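Esterase family protein (Staphylococcus aureus, PDB 6VHE) probably hydrolyses carboxylic esters as a serine esterase of the esterase D family, with S-formylglutathione, split into formate and glutathione, as the inferred substrate. Local coordinates at residues I6-H11 / Q19-I24; A148-Q153 / Y210-D215. One frame throughout, in Å; residues are numbered along the deposited sequence.

Contact 1: residues I6-H11 / Q19-I24; sequences ISLNYH and QNLTVI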
loop_
_atom_site.group_PDB
_atom_site.type_symbol
_atom_site.label_atom_id
_atom_site.label_comp_id
_atom_site.label_asym_id
_atom_site.label_seq_id
_atom_site.Cartn_x
_atom_site.Cartn_y
_atom_site.Cartn_z
ATOM N N ILE A 6 3.117 8.208 2.535
ATOM C CA ILE A 6 1.941 7.796 3.289
ATOM C C ILE A 6 0.782 7.532 2.338
ATOM O O ILE A 6 0.410 8.405 1.544
ATOM C CB ILE A 6 1.539 8.862 4.328
ATOM C CG1 ILE A 6 2.720 9.178 5.257
ATOM C CG2 ILE A 6 0.317 8.398 5.099
ATOM C CD1 ILE A 6 2.521 10.432 6.125
ATOM N N SER A 7 0.186 6.345 2.439
ATOM C CA SER A 7 -1.074 6.057 1.756
ATOM C C SER A 7 -2.179 6.045 2.800
ATOM O O SER A 7 -2.083 5.316 3.790
ATOM C CB SER A 7 -1.031 4.727 1.000
ATOM O OG SER A 7 0.208 4.575 0.338
ATOM N N LEU A 8 -3.222 6.844 2.571
ATOM C CA LEU A 8 -4.352 6.947 3.481
ATOM C C LEU A 8 -5.608 6.538 2.738
ATOM O O LEU A 8 -5.824 6.950 1.596
ATOM C CB LEU A 8 -4.572 8.372 4.008
ATOM C CG LEU A 8 -3.549 9.101 4.860
ATOM C CD1 LEU A 8 -2.750 10.031 3.978
ATOM C CD2 LEU A 8 -4.251 9.876 5.988
ATOM N N ASN A 9 -6.444 5.742 3.393
ATOM C CA ASN A 9 -7.761 5.405 2.862
ATOM C C ASN A 9 -8.781 5.649 3.963
ATOM O O ASN A 9 -8.757 4.974 5.003
ATOM C CB ASN A 9 -7.808 3.965 2.363
ATOM C CG ASN A 9 -9.145 3.621 1.737
ATOM O OD1 ASN A 9 -10.197 3.811 2.356
ATOM N ND2 ASN A 9 -9.116 3.135 0.499
ATOM N N TYR A 10 -9.667 6.615 3.746
ATOM C CA TYR A 10 -10.683 6.944 4.733
ATOM C C TYR A 10 -12.038 7.092 4.050
ATOM O O TYR A 10 -12.122 7.358 2.844
ATOM C CB TYR A 10 -10.305 8.218 5.531
ATOM C CG TYR A 10 -10.452 9.546 4.808
ATOM C CD1 TYR A 10 -9.397 10.118 4.120
ATOM C CD2 TYR A 10 -11.648 10.231 4.842
ATOM C CE1 TYR A 10 -9.545 11.341 3.472
ATOM C CE2 TYR A 10 -11.812 11.442 4.195
ATOM C CZ TYR A 10 -10.764 12.000 3.520
ATOM O OH TYR A 10 -10.961 13.220 2.890
ATOM N N HIS A 11 -13.097 6.889 4.834
ATOM C CA HIS A 11 -14.451 7.090 4.344
ATOM C C HIS A 11 -14.765 8.579 4.334
ATOM O O HIS A 11 -14.837 9.209 5.395
ATOM C CB HIS A 11 -15.471 6.352 5.203
ATOM C CG HIS A 11 -16.840 6.355 4.606
ATOM N ND1 HIS A 11 -17.595 7.502 4.492
ATOM C CD2 HIS A 11 -17.573 5.366 4.044
ATOM C CE1 HIS A 11 -18.738 7.218 3.897
ATOM N NE2 HIS A 11 -18.750 5.928 3.614
ATOM N N GLN A 19 -11.936 6.187 -0.061
ATOM C CA GLN A 19 -11.140 6.705 -1.158
ATOM C C GLN A 19 -9.689 6.750 -0.709
ATOM O O GLN A 19 -9.419 7.082 0.444
ATOM C CB GLN A 19 -11.607 8.110 -1.552
ATOM C CG GLN A 19 -11.030 8.598 -2.886
ATOM C CD GLN A 19 -11.882 8.194 -4.090
ATOM O OE1 GLN A 19 -12.556 7.158 -4.078
ATOM N NE2 GLN A 19 -11.846 9.012 -5.141
ATOM N N ASN A 20 -8.762 6.419 -1.616
ATOM C CA ASN A 20 -7.332 6.491 -1.344
ATOM C C ASN A 20 -6.782 7.884 -1.634
ATOM O O ASN A 20 -7.206 8.570 -2.576
ATOM C CB ASN A 20 -6.538 5.477 -2.183
ATOM C CG ASN A 20 -6.980 4.054 -1.956
ATOM O OD1 ASN A 20 -6.637 3.430 -0.949
ATOM N ND2 ASN A 20 -7.742 3.520 -2.903
ATOM N N LEU A 21 -5.803 8.276 -0.822
ATOM C CA LEU A 21 -5.116 9.559 -0.876
ATOM C C LEU A 21 -3.656 9.282 -0.565
ATOM O O LEU A 21 -3.372 8.449 0.295
ATOM C CB LEU A 21 -5.719 10.510 0.171
ATOM C CG LEU A 21 -5.007 11.787 0.583
ATOM C CD1 LEU A 21 -5.165 12.807 -0.529
ATOM C CD2 LEU A 21 -5.601 12.318 1.868
ATOM N N THR A 22 -2.720 9.962 -1.229
ATOM C CA THR A 22 -1.317 9.782 -0.842
ATOM C C THR A 22 -0.725 11.110 -0.387
ATOM O O THR A 22 -1.146 12.179 -0.835
ATOM C CB THR A 22 -0.465 9.167 -1.969
ATOM O OG1 THR A 22 -0.521 9.998 -3.132
ATOM C CG2 THR A 22 -0.965 7.764 -2.320
ATOM N N VAL A 23 0.240 11.029 0.531
ATOM C CA VAL A 23 0.806 12.200 1.197
ATOM C C VAL A 23 2.309 11.999 1.315
ATOM O O VAL A 23 2.767 10.943 1.770
ATOM C CB VAL A 23 0.200 12.432 2.602
ATOM C CG1 VAL A 23 1.034 13.452 3.385
ATOM C CG2 VAL A 23 -1.268 12.895 2.510
ATOM N N ILE A 24 3.073 13.002 0.890
ATOM C CA ILE A 24 4.507 13.057 1.136
ATOM C C ILE A 24 4.710 14.008 2.303
ATOM O O ILE A 24 4.308 15.172 2.238
ATOM C CB ILE A 24 5.282 13.536 -0.101
ATOM C CG1 ILE A 24 5.209 12.510 -1.232
ATOM C CG2 ILE A 24 6.718 13.840 0.265
ATOM C CD1 ILE A 24 5.687 13.068 -2.566
#

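Contact 2: residues A148-Q153 / Y210-D215; sequences AVFEAQ and YQDNLD. With 6WG ((2~{R})-2-phenylpiperidine-1-carbaldehyde), chain E.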
loop_
_atom_site.group_PDB
_atom_site.type_symbol
_atom_site.label_atom_id
_atom_site.label_comp_id
_atom_site.label_asym_id
_atom_site.label_seq_id
_atom_site.Cartn_x
_atom_site.Cartn_y
_atom_site.Cartn_z
ATOM N N ALA A 148 -2.063 22.599 -18.918
ATOM C CA ALA A 148 -3.443 22.598 -18.481
ATOM C C ALA A 148 -4.393 22.859 -19.646
ATOM O O ALA A 148 -4.002 23.332 -20.717
ATOM C CB ALA A 148 -3.666 23.648 -17.393
ATOM N N VAL A 149 -5.661 22.529 -19.415
ATOM C CA VAL A 149 -6.756 22.873 -20.315
ATOM C C VAL A 149 -7.415 24.127 -19.766
ATOM O O VAL A 149 -7.946 24.115 -18.648
ATOM C CB VAL A 149 -7.776 21.730 -20.418
ATOM C CG1 VAL A 149 -8.901 22.132 -21.384
ATOM C CG2 VAL A 149 -7.099 20.452 -20.825
ATOM N N PHE A 150 -7.374 25.208 -20.534
ATOM C CA PHE A 150 -8.019 26.441 -20.116
ATOM C C PHE A 150 -9.332 26.659 -20.847
ATOM O O PHE A 150 -10.299 27.126 -20.250
ATOM C CB PHE A 150 -7.071 27.630 -20.323
ATOM C CG PHE A 150 -5.876 27.613 -19.389
ATOM C CD1 PHE A 150 -6.040 27.854 -18.035
ATOM C CD2 PHE A 150 -4.601 27.349 -19.868
ATOM C CE1 PHE A 150 -4.948 27.827 -17.166
ATOM C CE2 PHE A 150 -3.506 27.322 -19.006
ATOM C CZ PHE A 150 -3.679 27.559 -17.652
ATOM N N GLU A 151 -9.395 26.300 -22.119
ATOM C CA GLU A 151 -10.659 26.290 -22.845
ATOM C C GLU A 151 -11.360 24.975 -22.532
ATOM O O GLU A 151 -11.100 23.951 -23.169
ATOM C CB GLU A 151 -10.439 26.450 -24.344
ATOM C CG GLU A 151 -11.748 26.583 -25.095
ATOM C CD GLU A 151 -12.768 27.391 -24.303
ATOM O OE1 GLU A 151 -13.671 26.782 -23.668
ATOM O OE2 GLU A 151 -12.645 28.638 -24.310
ATOM N N ALA A 152 -12.259 25.001 -21.544
ATOM C CA ALA A 152 -12.861 23.768 -21.044
ATOM C C ALA A 152 -13.729 23.059 -22.074
ATOM O O ALA A 152 -13.971 21.860 -21.918
ATOM C CB ALA A 152 -13.701 24.043 -19.799
ATOM N N GLN A 153 -14.213 23.753 -23.110
ATOM C CA GLN A 153 -15.029 23.056 -24.099
ATOM C C GLN A 153 -14.267 21.929 -24.779
ATOM O O GLN A 153 -14.894 21.060 -25.398
ATOM C CB GLN A 153 -15.560 24.040 -25.144
ATOM C CG GLN A 153 -16.751 23.513 -25.950
ATOM C CD GLN A 153 -17.934 23.105 -25.076
ATOM O OE1 GLN A 153 -18.458 23.908 -24.305
ATOM N NE2 GLN A 153 -18.360 21.850 -25.201
ATOM N N TYR A 210 -0.562 23.559 -26.299
ATOM C CA TYR A 210 0.307 24.731 -26.222
ATOM C C TYR A 210 -0.435 26.001 -26.637
ATOM O O TYR A 210 -0.383 27.021 -25.938
ATOM C CB TYR A 210 1.550 24.512 -27.088
ATOM C CG TYR A 210 2.569 25.628 -26.999
ATOM C CD1 TYR A 210 3.198 25.923 -25.795
ATOM C CD2 TYR A 210 2.904 26.379 -28.116
ATOM C CE1 TYR A 210 4.126 26.940 -25.704
ATOM C CE2 TYR A 210 3.823 27.400 -28.036
ATOM C CZ TYR A 210 4.431 27.673 -26.828
ATOM O OH TYR A 210 5.357 28.685 -26.742
ATOM N N GLN A 211 -1.146 25.954 -27.765
ATOM C CA GLN A 211 -1.869 27.139 -28.211
ATOM C C GLN A 211 -2.952 27.531 -27.212
ATOM O O GLN A 211 -3.148 28.721 -26.928
ATOM C CB GLN A 211 -2.474 26.892 -29.593
ATOM C CG GLN A 211 -3.050 28.133 -30.227
ATOM C CD GLN A 211 -1.999 29.196 -30.439
ATOM O OE1 GLN A 211 -0.910 28.914 -30.945
ATOM N NE2 GLN A 211 -2.310 30.423 -30.041
ATOM N N ASP A 212 -3.683 26.544 -26.695
ATOM C CA ASP A 212 -4.640 26.781 -25.620
ATOM C C ASP A 212 -3.994 27.553 -24.467
ATOM O O ASP A 212 -4.583 28.497 -23.925
ATOM C CB ASP A 212 -5.193 25.423 -25.163
ATOM C CG ASP A 212 -6.196 25.521 -24.027
ATOM O OD1 ASP A 212 -7.343 25.072 -24.222
ATOM O OD2 ASP A 212 -5.835 25.983 -22.924
ATOM N N ASN A 213 -2.778 27.169 -24.083
ATOM C CA ASN A 213 -2.063 27.893 -23.036
ATOM C C ASN A 213 -1.721 29.309 -23.480
ATOM O O ASN A 213 -1.942 30.277 -22.734
ATOM C CB ASN A 213 -0.795 27.133 -22.653
ATOM C CG ASN A 213 -1.060 26.055 -21.658
ATOM O OD1 ASN A 213 -0.561 26.102 -20.534
ATOM N ND2 ASN A 213 -1.873 25.078 -22.046
ATOM N N LEU A 214 -1.178 29.449 -24.696
ATOM C CA LEU A 214 -0.853 30.773 -25.221
ATOM C C LEU A 214 -2.077 31.681 -25.235
ATOM O O LEU A 214 -1.970 32.884 -24.965
ATOM C CB LEU A 214 -0.265 30.660 -26.633
ATOM C CG LEU A 214 1.133 30.055 -26.807
ATOM C CD1 LEU A 214 1.628 30.212 -28.255
ATOM C CD2 LEU A 214 2.124 30.665 -25.815
ATOM N N ASP A 215 -3.248 31.127 -25.559
ATOM C CA ASP A 215 -4.458 31.943 -25.572
ATOM C C ASP A 215 -4.805 32.431 -24.173
ATOM O O ASP A 215 -5.250 33.572 -23.998
ATOM C CB ASP A 215 -5.630 31.160 -26.160
ATOM C CG ASP A 215 -5.456 30.869 -27.631
ATOM O OD1 ASP A 215 -4.632 31.548 -28.281
ATOM O OD2 ASP A 215 -6.152 29.964 -28.142
HETATM C C4 6WG E . -7.145 17.020 -22.927
HETATM C C7 6WG E . -6.440 15.859 -22.225
HETATM C C6 6WG E . -7.392 18.283 -24.975
HETATM C C9 6WG E . -4.703 14.272 -22.516
HETATM C C8 6WG E . -4.944 15.783 -22.478
HETATM C C1 6WG E . -8.384 19.045 -24.390
HETATM C C2 6WG E . -8.751 18.769 -23.087
HETATM C C3 6WG E . -8.153 17.756 -22.353
HETATM C C5 6WG E . -6.792 17.270 -24.240
HETATM C C10 6WG E . -5.804 13.432 -21.820
HETATM C C11 6WG E . -6.657 14.094 -20.710
HETATM N N1 6WG E . -6.644 15.538 -20.817
HETATM C C12 6WG E . -5.853 16.156 -19.750
HETATM O O1 6WG E . -5.857 15.550 -18.524
HETATM O O HOH W 1 -0.612 24.886 -18.217
#

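Contact 1: residues I6-H11 / Q19-I24
Q19 meets Y10 through the backbone: its N gives a hydrogen bond to Y10 O, while its O takes a weak one from Y10 N. Q19 NE2 donates to N78 O, just beyond strand 72-76. N20 lies beside N9 in a non-hydrogen-bonded pair, and N9 ND2 donates to N20 OD1 over 2.9 Å. The two amides stand 80° apart, and the donor sits above the carbonyl plane of N20 although the bond stays close to N9's own amide plane. The stronger partner of N9 is D53 of the third subunit, whose OD2 accepts from ND2. L21 exchanges two backbone bonds with L8, of which L8 N to L21 O is nearly straight (175°), and its CD2 comes to the edge of the Y10 ring, 4.4 Å from CE1. T22 sits opposite S7 with its hydroxyl bonded to E54 O. V23 pairs with I6, and its CG2 presses on L8 CD1 at 3.5 Å. Thus L21 and V23 pack with I6, L8 and Y10 on the face towards helix 93-107, while S7, N9, N20 and T22 occupy the other. This is an antiparallel beta hairpin at the edge of the alpha/beta-hydrolase sheet, which continues into the second subunit through strand 3-12.

Contact 2: residues A148-Q153 / Y210-D215
D212 grips two successive backbone amides with one carboxylate: OD2 accepts from F150 N at 2.9 Å and OD1 from E151 N at 3.2 Å. Both donors arrive on the syn side, about 20° out of the carboxylate plane, so the twin bonds should restrain its rotation. With CG anti to its own N (chi1 179°), D212 extends straight from helix 210-222 to the turn. Next along the helix, N213 ND2 donates to a lone pair of A148 O at 3.1 Å, but the bond is bent (136°), and L209 O is its stronger partner. The F150 ring receives both polar side chains at its edge, with N213 OD1 3.5 Å from CE2, while A148 CB lies over one face, offset toward the rim. The gripped turn is the loop after strand 142-146 of the alpha/beta-hydrolase fold, tied here to the helix following strand 198-204. A water links A148 N with N213 OD1. Farther out, F216 stacks on the F150 ring. E151 is the N-cap of helix 152-157, its OE1 accepting from Q153 N with the anti lone pair. V149 turns away from helix 210-222, and its CG2 meets phenyl atom C2 of the bound 2-phenylpiperidine-1-carbaldehyde at 3.3 Å.

In the fold
Contacts 1 and 2 lie on opposite sides of the chain's centre, their own centres 31 Å apart and their nearest atoms about 20 Å apart, so neither touches the other. The hairpin of 6-11 and 19-24 is remote from the predicted catalytic residues and faces the assembly, meeting a second and a third subunit. Contact 2 belongs to the catalytic side: the side chain of V149 is about 5 Å from that of S123 and about 6 Å from that of H236, two of the three predicted charge-relay residues, the third being D207. The 2-phenylpiperidine-1-carbaldehyde beside V149 is hydrogen-bonded to M124 N and L50 N. Contact 1 forms the 3-12 edge of the sheet; contact 2 uses elements that follow strands 142-146 and 198-204.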